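Local structure of hypothetical multiheme protein (Ignicoccus hospitalis KIN4/I, 4QO5) at residues H90-D95 with V193-Y198; E119-S122 with K126-A129; D424-E429 with R496-L501. The protein binds eight c-type hemes at the membrane and probably transfers electrons between them, though the reaction it serves is not established. All blocks are in the same frame, centred on the assembly; numbering follows the deposited sequence.

In the fold
Contacts 1 and 2 both lie against hemes, and contact 3 joins helices 413-447 and 498-520. Contact 1 (90-95 with 193-198) joins two β-hairpins beside the chain B heme. The loop of contact 2 (119-122 with 126-129) falls within the chain between the two segments of contact 1; its centre is about 22 Å from that of contact 1, and its Lys126 binds the iron of the chain G heme. Contact 3 (424-429 with 496-501) follows later in sequence, with its centre about 30 Å from that of contact 2 and about 46 Å from that of contact 1, across the chain's centre. The side chain of Trp498 is about 6 Å from a heme.

Contact 1: H90-D95 with V193-Y198; sequences HPDTID and VKYEGY. With HEC (heme c), chain B.
Asp92 OD2 receives two donors: the phenol of Tyr195, whose OH stands 2.6 Å from that oxygen, and the backbone N of Ile104 outside the two segments. The tyrosine reaches the carboxylate on its anti lone pair, the one turned away from OD1, and OD2 in turn lies in the plane of the phenol at the ring edge. Carboxylate and ring planes are turned 70° apart. Asp92 holds CG between its own N and carbonyl carbon (chi1 56°), which points the carboxylate across at the phenol, and its CB also lies 3.3 Å from Tyr195 OH. Val193 fills the space alongside: its CG1 sits 3.5 Å above the Tyr195 ring plane, offset to the rim, and 4.1 Å from Asp92 CB. The other branch, CG2, meets Ile94 CG2 at 3.6 Å and comes equally near the carbonyl oxygen of Asp92. Two antiparallel β-hairpins are joined here, 94-96 with 99-101 and the longer 176-185 with 188-196, and the type I turn from His90 to Thr93 brings the chain round into the first. Val177 of strand 176-185 touches Asp92, Val193 and Tyr195, adding to this small apolar patch. The chain B heme borders the pair: the backbone N of Val193 gives a nearly straight hydrogen bond to propionate O2A of this heme (2.8 Å, N-H...O angle 165°), and Ile94 CD1 lies 3.7 Å from the same oxygen. The side chain of Ile94 is about 5 Å from that of His96, an axial ligand of this heme's iron.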
loop_
_atom_site.group_PDB
_atom_site.type_symbol
_atom_site.label_atom_id
_atom_site.label_comp_id
_atom_site.label_asym_id
_atom_site.label_seq_id
_atom_site.Cartn_x
_atom_site.Cartn_y
_atom_site.Cartn_z
ATOM N N HIS A 90 4.468 38.744 14.508
ATOM C CA HIS A 90 4.534 37.360 14.951
ATOM C C HIS A 90 4.703 37.274 16.461
ATOM O O HIS A 90 5.722 37.695 16.984
ATOM C CB HIS A 90 5.691 36.644 14.261
ATOM C CG HIS A 90 5.527 36.521 12.777
ATOM N ND1 HIS A 90 4.857 35.471 12.188
ATOM C CD2 HIS A 90 5.949 37.316 11.763
ATOM C CE1 HIS A 90 4.884 35.615 10.874
ATOM N NE2 HIS A 90 5.542 36.725 10.590
ATOM N N PRO A 91 3.692 36.728 17.159
ATOM C CA PRO A 91 3.712 36.502 18.610
ATOM C C PRO A 91 4.816 35.531 19.037
ATOM O O PRO A 91 5.194 35.538 20.210
ATOM C CB PRO A 91 2.341 35.876 18.883
ATOM C CG PRO A 91 1.471 36.382 17.765
ATOM C CD PRO A 91 2.380 36.403 16.570
ATOM N N ASP A 92 5.304 34.705 18.115
ATOM C CA ASP A 92 6.405 33.793 18.429
ATOM C C ASP A 92 7.767 34.399 18.094
ATOM O O ASP A 92 8.773 33.688 18.022
ATOM C CB ASP A 92 6.221 32.401 17.792
ATOM C CG ASP A 92 6.033 32.444 16.279
ATOM O OD1 ASP A 92 5.601 33.487 15.743
ATOM O OD2 ASP A 92 6.295 31.398 15.625
ATOM N N THR A 93 7.802 35.720 17.921
ATOM C CA THR A 93 9.078 36.402 17.753
ATOM C C THR A 93 9.862 36.380 19.066
ATOM O O THR A 93 9.342 36.764 20.117
ATOM C CB THR A 93 8.895 37.853 17.279
ATOM O OG1 THR A 93 8.477 37.831 15.909
ATOM C CG2 THR A 93 10.203 38.618 17.384
ATOM N N ILE A 94 11.109 35.920 19.006
ATOM C CA ILE A 94 11.964 35.901 20.187
ATOM C C ILE A 94 13.337 36.459 19.862
ATOM O O ILE A 94 13.764 36.444 18.713
ATOM C CB ILE A 94 12.157 34.477 20.729
ATOM C CG1 ILE A 94 12.698 33.562 19.628
ATOM C CG2 ILE A 94 10.847 33.946 21.287
ATOM C CD1 ILE A 94 13.183 32.214 20.139
ATOM N N ASP A 95 14.033 36.966 20.874
ATOM C CA ASP A 95 15.428 37.311 20.670
ATOM C C ASP A 95 16.235 36.023 20.503
ATOM O O ASP A 95 15.993 35.026 21.186
ATOM C CB ASP A 95 15.982 38.140 21.824
ATOM C CG ASP A 95 17.282 38.825 21.456
ATOM O OD1 ASP A 95 17.223 39.877 20.779
ATOM O OD2 ASP A 95 18.359 38.302 21.823
ATOM N N VAL A 193 10.785 28.755 21.663
ATOM C CA VAL A 193 9.373 29.039 21.852
ATOM C C VAL A 193 8.634 27.781 22.288
ATOM O O VAL A 193 8.861 26.700 21.743
ATOM C CB VAL A 193 8.730 29.564 20.549
ATOM C CG1 VAL A 193 7.252 29.843 20.771
ATOM C CG2 VAL A 193 9.449 30.821 20.073
ATOM N N LYS A 194 7.746 27.919 23.264
ATOM C CA LYS A 194 6.867 26.814 23.639
ATOM C C LYS A 194 5.496 26.998 22.990
ATOM O O LYS A 194 4.845 28.025 23.184
ATOM C CB LYS A 194 6.735 26.709 25.162
ATOM N N TYR A 195 5.071 26.004 22.214
ATOM C CA TYR A 195 3.796 26.063 21.504
ATOM C C TYR A 195 2.795 25.036 22.002
ATOM O O TYR A 195 3.167 24.002 22.571
ATOM C CB TYR A 195 3.982 25.752 20.014
ATOM C CG TYR A 195 4.825 26.711 19.221
ATOM C CD1 TYR A 195 4.292 27.922 18.761
ATOM C CD2 TYR A 195 6.139 26.396 18.887
ATOM C CE1 TYR A 195 5.046 28.784 18.006
ATOM C CE2 TYR A 195 6.912 27.265 18.130
ATOM C CZ TYR A 195 6.347 28.458 17.692
ATOM O OH TYR A 195 7.086 29.329 16.947
ATOM N N GLU A 196 1.525 25.306 21.713
ATOM C CA GLU A 196 0.507 24.266 21.640
ATOM C C GLU A 196 0.060 24.178 20.184
ATOM O O GLU A 196 -0.257 25.196 19.556
ATOM C CB GLU A 196 -0.699 24.592 22.526
ATOM C CG GLU A 196 -0.415 24.627 24.017
ATOM C CD GLU A 196 -1.667 24.909 24.840
ATOM O OE1 GLU A 196 -2.739 25.153 24.240
ATOM O OE2 GLU A 196 -1.577 24.889 26.086
ATOM N N GLY A 197 0.058 22.972 19.635
ATOM C CA GLY A 197 -0.405 22.783 18.274
ATOM C C GLY A 197 0.636 22.914 17.178
ATOM O O GLY A 197 0.285 22.897 15.994
ATOM N N TYR A 198 1.903 23.047 17.557
ATOM C CA TYR A 198 3.017 23.011 16.601
ATOM C C TYR A 198 4.185 22.207 17.219
ATOM O O TYR A 198 4.528 22.445 18.365
ATOM C CB TYR A 198 3.486 24.420 16.192
ATOM C CG TYR A 198 4.463 24.318 15.051
ATOM C CD1 TYR A 198 4.008 24.134 13.738
ATOM C CD2 TYR A 198 5.833 24.314 15.284
ATOM C CE1 TYR A 198 4.911 23.959 12.684
ATOM C CE2 TYR A 198 6.744 24.150 14.238
ATOM C CZ TYR A 198 6.282 23.965 12.949
ATOM O OH TYR A 198 7.200 23.790 11.925
HETATM FE FE HEC B . 19.337 29.552 15.497
HETATM C CHA HEC B . 17.227 27.425 17.161
HETATM C CHB HEC B . 16.974 30.157 13.165
HETATM C CHC HEC B . 21.133 32.216 14.441
HETATM C CHD HEC B . 22.012 28.425 17.270
HETATM N NA HEC B . 17.456 28.872 15.204
HETATM C C1A HEC B . 16.711 28.124 16.085
HETATM C C2A HEC B . 15.330 28.172 15.659
HETATM C C3A HEC B . 15.256 28.930 14.560
HETATM C C4A HEC B . 16.597 29.379 14.241
HETATM C CMA HEC B . 13.990 29.271 13.731
HETATM C CAA HEC B . 14.149 27.488 16.383
HETATM C CBA HEC B . 13.879 28.339 17.621
HETATM C CGA HEC B . 12.618 27.935 18.340
HETATM O O1A HEC B . 12.034 26.857 18.044
HETATM O O2A HEC B . 12.180 28.722 19.217
HETATM N NB HEC B . 19.124 30.863 14.029
HETATM C C1B HEC B . 18.010 31.035 13.232
HETATM C C2B HEC B . 18.113 32.272 12.527
HETATM C C3B HEC B . 19.253 32.851 12.948
HETATM C C4B HEC B . 19.920 31.961 13.850
HETATM C CMB HEC B . 17.003 32.769 11.560
HETATM C CAB HEC B . 19.923 34.203 12.650
HETATM C CBB HEC B . 18.942 35.352 12.338
HETATM N NC HEC B . 21.242 30.177 15.757
HETATM C C1C HEC B . 21.758 31.372 15.327
HETATM C C2C HEC B . 23.132 31.481 15.775
HETATM C C3C HEC B . 23.281 30.565 16.754
HETATM C C4C HEC B . 22.161 29.638 16.636
HETATM C CMC HEC B . 23.838 32.846 15.668
HETATM C CAC HEC B . 24.497 30.306 17.702
HETATM C CBC HEC B . 25.291 31.484 18.297
HETATM N ND HEC B . 19.578 28.144 16.979
HETATM C C1D HEC B . 20.811 27.807 17.531
HETATM C C2D HEC B . 20.632 26.694 18.427
HETATM C C3D HEC B . 19.136 26.384 18.405
HETATM C C4D HEC B . 18.560 27.331 17.477
HETATM C CMD HEC B . 21.728 25.979 19.253
HETATM C CAD HEC B . 18.398 25.274 19.179
HETATM C CBD HEC B . 18.845 23.922 18.638
HETATM C CGD HEC B . 18.152 22.808 19.379
HETATM O O1D HEC B . 18.592 21.637 19.233
HETATM O O2D HEC B . 17.164 23.073 20.113
#

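Contact 2: E119-S122 with K126-A129; sequences EQYS and KAWA. With HEC (heme c), chain G.
Ser122 and Ala127 approach to 5.5 Å between their CA atoms as the chain leaves helix 115-122, doubles back, and passes through a type I turn from Lys126 to Ala129 into helix 129-134, with Trp128 at its N-cap position. Tyr121 spans the bend: a chi1 of -165° swings its ring away from its own backbone N, and the phenol reaches across the root of Lys126, its OH 3.4 Å from Lys126 CB, with the two side chains crossing at about a right angle. The same ring meets Ala127 CB through CE2 at 3.9 Å, while the phenol OH is hydrogen-bonded to the carbonyl O of Val203. Beyond CG, Lys126 runs extended and then bends at its last torsion (chi4 -77°), which brings NZ to the iron of the chain G heme at 2.2 Å. His239, the histidine of a CxxCH heme motif, is the second axial ligand, so the iron has a His/Lys pair of ligands. A second heme touches both Tyr121 and Lys126. Replacing Tyr121 by an alanine would probably open a gap beside Lys126 CB and Ala127, leave the Val203 carbonyl without its phenol partner, and let the lysine that binds the iron shift more easily. Back across the bend, Trp128 NE1 makes a weak, bent hydrogen bond to Ser122 O (3.1 Å, 131°). Ser122 OG bonds back to Glu119 O at 3.0 Å, approaching from above the carbonyl plane.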
loop_
_atom_site.group_PDB
_atom_site.type_symbol
_atom_site.label_atom_id
_atom_site.label_comp_id
_atom_site.label_asym_id
_atom_site.label_seq_id
_atom_site.Cartn_x
_atom_site.Cartn_y
_atom_site.Cartn_z
ATOM N N GLU A 119 -2.667 34.813 -2.108
ATOM C CA GLU A 119 -4.020 35.270 -2.439
ATOM C C GLU A 119 -4.905 34.112 -2.905
ATOM O O GLU A 119 -6.057 33.982 -2.473
ATOM C CB GLU A 119 -4.001 36.368 -3.514
ATOM C CG GLU A 119 -3.362 37.679 -3.084
ATOM C CD GLU A 119 -4.227 38.497 -2.140
ATOM O OE1 GLU A 119 -5.402 38.132 -1.926
ATOM O OE2 GLU A 119 -3.721 39.516 -1.613
ATOM N N GLN A 120 -4.365 33.272 -3.782
ATOM C CA GLN A 120 -5.109 32.113 -4.262
ATOM C C GLN A 120 -5.407 31.118 -3.155
ATOM O O GLN A 120 -6.560 30.707 -2.969
ATOM C CB GLN A 120 -4.354 31.434 -5.394
ATOM C CG GLN A 120 -4.383 32.248 -6.677
ATOM C CD GLN A 120 -3.517 31.637 -7.755
ATOM O OE1 GLN A 120 -2.893 30.583 -7.546
ATOM N NE2 GLN A 120 -3.444 32.298 -8.900
ATOM N N TYR A 121 -4.371 30.757 -2.399
ATOM C CA TYR A 121 -4.527 29.791 -1.337
ATOM C C TYR A 121 -5.538 30.217 -0.296
ATOM O O TYR A 121 -6.334 29.401 0.173
ATOM C CB TYR A 121 -3.181 29.503 -0.679
ATOM C CG TYR A 121 -3.219 28.261 0.166
ATOM C CD1 TYR A 121 -3.234 27.014 -0.424
ATOM C CD2 TYR A 121 -3.271 28.337 1.553
ATOM C CE1 TYR A 121 -3.274 25.883 0.331
ATOM C CE2 TYR A 121 -3.316 27.200 2.322
ATOM C CZ TYR A 121 -3.324 25.975 1.698
ATOM O OH TYR A 121 -3.361 24.816 2.431
ATOM N N SER A 122 -5.509 31.500 0.066
ATOM C CA SER A 122 -6.312 32.005 1.175
ATOM C C SER A 122 -7.813 31.932 0.906
ATOM O O SER A 122 -8.606 31.921 1.841
ATOM C CB SER A 122 -5.901 33.435 1.513
ATOM O OG SER A 122 -6.301 34.310 0.478
ATOM N N LYS A 126 -8.778 24.470 1.345
ATOM C CA LYS A 126 -7.619 23.998 2.113
ATOM C C LYS A 126 -7.257 24.975 3.223
ATOM O O LYS A 126 -7.002 24.566 4.350
ATOM C CB LYS A 126 -6.408 23.792 1.203
ATOM C CG LYS A 126 -6.482 22.507 0.339
ATOM C CD LYS A 126 -5.282 22.429 -0.596
ATOM C CE LYS A 126 -5.194 21.078 -1.284
ATOM N NZ LYS A 126 -4.653 20.154 -0.262
ATOM N N ALA A 127 -7.237 26.269 2.901
ATOM C CA ALA A 127 -6.829 27.267 3.893
ATOM C C ALA A 127 -7.795 27.270 5.079
ATOM O O ALA A 127 -7.409 27.539 6.221
ATOM C CB ALA A 127 -6.767 28.648 3.257
ATOM N N TRP A 128 -9.050 26.957 4.791
ATOM C CA TRP A 128 -10.122 26.995 5.777
ATOM C C TRP A 128 -10.419 25.646 6.415
ATOM O O TRP A 128 -11.429 25.497 7.119
ATOM C CB TRP A 128 -11.391 27.577 5.125
ATOM C CG TRP A 128 -11.242 29.038 4.826
ATOM C CD1 TRP A 128 -10.891 29.602 3.630
ATOM C CD2 TRP A 128 -11.393 30.119 5.753
ATOM N NE1 TRP A 128 -10.826 30.974 3.757
ATOM C CE2 TRP A 128 -11.131 31.315 5.049
ATOM C CE3 TRP A 128 -11.727 30.194 7.108
ATOM C CZ2 TRP A 128 -11.195 32.566 5.656
ATOM C CZ3 TRP A 128 -11.794 31.444 7.711
ATOM C CH2 TRP A 128 -11.532 32.610 6.982
ATOM N N ALA A 129 -9.526 24.678 6.197
ATOM C CA ALA A 129 -9.778 23.280 6.548
ATOM C C ALA A 129 -10.011 23.039 8.035
ATOM O O ALA A 129 -10.799 22.173 8.397
ATOM C CB ALA A 129 -8.646 22.354 6.028
HETATM FE FE HEC G . -5.166 18.006 -0.510
HETATM C CHA HEC G . -8.495 18.922 -0.269
HETATM C CHB HEC G . -5.440 17.842 -3.939
HETATM C CHC HEC G . -1.761 17.726 -0.742
HETATM C CHD HEC G . -4.952 17.735 2.854
HETATM N NA HEC G . -6.660 18.361 -1.862
HETATM C C1A HEC G . -7.971 18.669 -1.524
HETATM C C2A HEC G . -8.730 18.728 -2.760
HETATM C C3A HEC G . -7.895 18.439 -3.777
HETATM C C4A HEC G . -6.578 18.186 -3.235
HETATM C CMA HEC G . -8.238 18.356 -5.283
HETATM C CAA HEC G . -10.242 19.041 -2.829
HETATM C CBA HEC G . -10.521 20.539 -2.725
HETATM C CGA HEC G . -10.691 20.955 -1.287
HETATM O O1A HEC G . -9.983 21.914 -0.873
HETATM O O2A HEC G . -11.511 20.335 -0.550
HETATM N NB HEC G . -3.876 17.794 -2.022
HETATM C C1B HEC G . -4.173 17.806 -3.380
HETATM C C2B HEC G . -2.919 17.814 -4.119
HETATM C C3B HEC G . -1.918 17.836 -3.213
HETATM C C4B HEC G . -2.502 17.782 -1.904
HETATM C CMB HEC G . -2.836 17.893 -5.660
HETATM C CAB HEC G . -0.379 17.950 -3.316
HETATM C CBB HEC G . 0.219 18.661 -4.556
HETATM N NC HEC G . -3.650 17.725 0.786
HETATM C C1C HEC G . -2.310 17.684 0.506
HETATM C C2C HEC G . -1.588 17.326 1.728
HETATM C C3C HEC G . -2.445 17.679 2.704
HETATM C C4C HEC G . -3.775 17.720 2.141
HETATM C CMC HEC G . -0.057 17.562 1.700
HETATM C CAC HEC G . -2.326 17.748 4.254
HETATM C CBC HEC G . -0.967 18.158 4.886
HETATM N ND HEC G . -6.539 18.271 1.045
HETATM C C1D HEC G . -6.182 18.114 2.391
HETATM C C2D HEC G . -7.323 18.406 3.225
HETATM C C3D HEC G . -8.433 18.786 2.255
HETATM C C4D HEC G . -7.853 18.689 0.931
HETATM C CMD HEC G . -7.393 18.347 4.766
HETATM C CAD HEC G . -9.865 19.220 2.623
HETATM C CBD HEC G . -9.928 20.743 2.674
HETATM C CGD HEC G . -11.363 21.146 2.929
HETATM O O1D HEC G . -12.204 20.998 1.999
HETATM O O2D HEC G . -11.659 21.630 4.055
#

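Contact 3: D424-E429 with R496-L501; sequences DTQIEE and RGWYQL
This is a buried helix-helix contact in the C-terminal part, centred on an indole-to-amide hydrogen bond: Gln426 and Glu429 of helix 413-447 meet Trp498, which follows the N-cap residue Gly497 in the first turn of helix 498-520. The indole comes edge-on. Its NE1 donates to Gln426 OE1 at 2.9 Å, with an N-H...O angle of 149°; the nitrogen lies almost straight beyond the amide C=O, and OE1 lies in the ring plane. Amide and indole planes are 68° apart. A bend in the Gln426 chain (chi2 -50°) brings its amide round to the indole, and the other half of that amide is tied down on its own helix. NE2 gives a straight, in-plane bond to Thr425 OG1 (3.1 Å) and a second one, tilted from the amide plane, to Glu429 OE1 (3.0 Å), which it meets from above the carboxylate plane. Three bonds thus fix which way round the buried amide lies. Glu429 adds a van der Waals contact, its CB 3.9 Å from Trp498 CZ2 at the rim of the six-membered ring, with the side chains crossing at about a right angle; its OE2 is hydrogen-bonded to Thr161 of the third subunit, whose Thr165 packs on Gln426. Helix 464-485 lies against both partners, with Ile480 on Trp498 and Thr484 on Gln426. Helix 413-447 reaches further along helix 498-520, placing Thr430 on Trp498 and Ala433 on Leu501.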
loop_
_atom_site.group_PDB
_atom_site.type_symbol
_atom_site.label_atom_id
_atom_site.label_comp_id
_atom_site.label_asym_id
_atom_site.label_seq_id
_atom_site.Cartn_x
_atom_site.Cartn_y
_atom_site.Cartn_z
ATOM N N ASP A 424 -20.070 10.709 -14.118
ATOM C CA ASP A 424 -21.442 11.105 -13.807
ATOM C C ASP A 424 -22.355 9.937 -13.423
ATOM O O ASP A 424 -23.160 10.062 -12.498
ATOM C CB ASP A 424 -22.083 11.879 -14.965
ATOM C CG ASP A 424 -21.478 13.254 -15.154
ATOM O OD1 ASP A 424 -20.850 13.770 -14.198
ATOM O OD2 ASP A 424 -21.639 13.817 -16.261
ATOM N N THR A 425 -22.256 8.814 -14.137
ATOM C CA THR A 425 -23.115 7.669 -13.828
ATOM C C THR A 425 -22.771 7.095 -12.454
ATOM O O THR A 425 -23.654 6.637 -11.719
ATOM C CB THR A 425 -23.054 6.540 -14.896
ATOM O OG1 THR A 425 -21.835 5.793 -14.765
ATOM C CG2 THR A 425 -23.193 7.109 -16.320
ATOM N N GLN A 426 -21.491 7.132 -12.104
ATOM C CA GLN A 426 -21.069 6.626 -10.795
ATOM C C GLN A 426 -21.468 7.535 -9.642
ATOM O O GLN A 426 -21.770 7.057 -8.545
ATOM C CB GLN A 426 -19.569 6.324 -10.785
ATOM C CG GLN A 426 -19.248 5.200 -11.745
ATOM C CD GLN A 426 -20.158 4.005 -11.529
ATOM O OE1 GLN A 426 -20.000 3.256 -10.558
ATOM N NE2 GLN A 426 -21.131 3.827 -12.425
ATOM N N ILE A 427 -21.503 8.839 -9.912
ATOM C CA ILE A 427 -22.007 9.821 -8.952
ATOM C C ILE A 427 -23.476 9.516 -8.689
ATOM O O ILE A 427 -23.906 9.455 -7.541
ATOM C CB ILE A 427 -21.819 11.264 -9.480
ATOM C CG1 ILE A 427 -20.338 11.653 -9.388
ATOM C CG2 ILE A 427 -22.701 12.275 -8.713
ATOM C CD1 ILE A 427 -19.962 12.847 -10.238
ATOM N N GLU A 428 -24.235 9.290 -9.761
ATOM C CA GLU A 428 -25.652 8.959 -9.650
ATOM C C GLU A 428 -25.875 7.657 -8.884
ATOM O O GLU A 428 -26.731 7.582 -8.002
ATOM C CB GLU A 428 -26.286 8.833 -11.040
ATOM C CG GLU A 428 -27.672 8.198 -10.989
ATOM C CD GLU A 428 -28.065 7.517 -12.287
ATOM O OE1 GLU A 428 -28.024 8.186 -13.343
ATOM O OE2 GLU A 428 -28.409 6.312 -12.250
ATOM N N GLU A 429 -25.129 6.620 -9.244
ATOM C CA GLU A 429 -25.313 5.312 -8.614
ATOM C C GLU A 429 -24.849 5.289 -7.157
ATOM O O GLU A 429 -25.549 4.773 -6.285
ATOM C CB GLU A 429 -24.663 4.209 -9.452
ATOM C CG GLU A 429 -25.426 4.035 -10.766
ATOM C CD GLU A 429 -24.778 3.078 -11.743
ATOM O OE1 GLU A 429 -23.689 2.542 -11.436
ATOM O OE2 GLU A 429 -25.369 2.873 -12.831
ATOM N N ARG A 496 -12.259 -1.322 -1.687
ATOM C CA ARG A 496 -12.987 -0.261 -0.983
ATOM C C ARG A 496 -14.152 0.235 -1.842
ATOM O O ARG A 496 -14.682 1.301 -1.612
ATOM C CB ARG A 496 -12.039 0.901 -0.665
ATOM C CG ARG A 496 -12.387 1.690 0.606
ATOM C CD ARG A 496 -12.114 0.853 1.865
ATOM N NE ARG A 496 -10.688 0.665 2.108
ATOM C CZ ARG A 496 -10.197 -0.158 3.030
ATOM N NH1 ARG A 496 -11.024 -0.863 3.788
ATOM N NH2 ARG A 496 -8.889 -0.277 3.196
ATOM N N GLY A 497 -14.558 -0.558 -2.824
ATOM C CA GLY A 497 -15.499 -0.078 -3.831
ATOM C C GLY A 497 -16.840 -0.776 -3.848
ATOM O O GLY A 497 -17.430 -0.994 -2.793
ATOM N N TRP A 498 -17.336 -1.111 -5.047
ATOM C CA TRP A 498 -18.695 -1.633 -5.184
ATOM C C TRP A 498 -18.978 -2.848 -4.320
ATOM O O TRP A 498 -20.059 -2.963 -3.738
ATOM C CB TRP A 498 -19.056 -1.931 -6.656
ATOM C CG TRP A 498 -19.558 -0.703 -7.349
ATOM C CD1 TRP A 498 -18.938 -0.006 -8.349
ATOM C CD2 TRP A 498 -20.763 0.006 -7.053
ATOM N NE1 TRP A 498 -19.698 1.082 -8.708
ATOM C CE2 TRP A 498 -20.818 1.116 -7.916
ATOM C CE3 TRP A 498 -21.801 -0.187 -6.134
ATOM C CZ2 TRP A 498 -21.870 2.038 -7.890
ATOM C CZ3 TRP A 498 -22.852 0.730 -6.115
ATOM C CH2 TRP A 498 -22.876 1.822 -6.987
ATOM N N TYR A 499 -18.018 -3.764 -4.241
ATOM C CA TYR A 499 -18.220 -4.962 -3.451
ATOM C C TYR A 499 -18.434 -4.582 -1.987
ATOM O O TYR A 499 -19.333 -5.102 -1.321
ATOM C CB TYR A 499 -17.049 -5.952 -3.602
ATOM C CG TYR A 499 -17.160 -7.067 -2.594
ATOM C CD1 TYR A 499 -17.920 -8.204 -2.859
ATOM C CD2 TYR A 499 -16.540 -6.959 -1.356
ATOM C CE1 TYR A 499 -18.048 -9.201 -1.909
ATOM C CE2 TYR A 499 -16.667 -7.935 -0.412
ATOM C CZ TYR A 499 -17.412 -9.055 -0.686
ATOM O OH TYR A 499 -17.512 -10.018 0.287
ATOM N N GLN A 500 -17.613 -3.662 -1.490
ATOM C CA GLN A 500 -17.712 -3.263 -0.086
ATOM C C GLN A 500 -19.011 -2.521 0.181
ATOM O O GLN A 500 -19.638 -2.702 1.235
ATOM C CB GLN A 500 -16.511 -2.416 0.336
ATOM C CG GLN A 500 -15.185 -3.161 0.246
ATOM C CD GLN A 500 -15.056 -4.264 1.290
ATOM O OE1 GLN A 500 -15.771 -4.277 2.293
ATOM N NE2 GLN A 500 -14.160 -5.207 1.040
ATOM N N LEU A 501 -19.423 -1.696 -0.780
ATOM C CA LEU A 501 -20.638 -0.906 -0.615
ATOM C C LEU A 501 -21.860 -1.829 -0.555
ATOM O O LEU A 501 -22.705 -1.694 0.328
ATOM C CB LEU A 501 -20.776 0.110 -1.752
ATOM C CG LEU A 501 -21.993 1.037 -1.771
ATOM C CD1 LEU A 501 -22.232 1.631 -0.400
ATOM C CD2 LEU A 501 -21.787 2.152 -2.797
#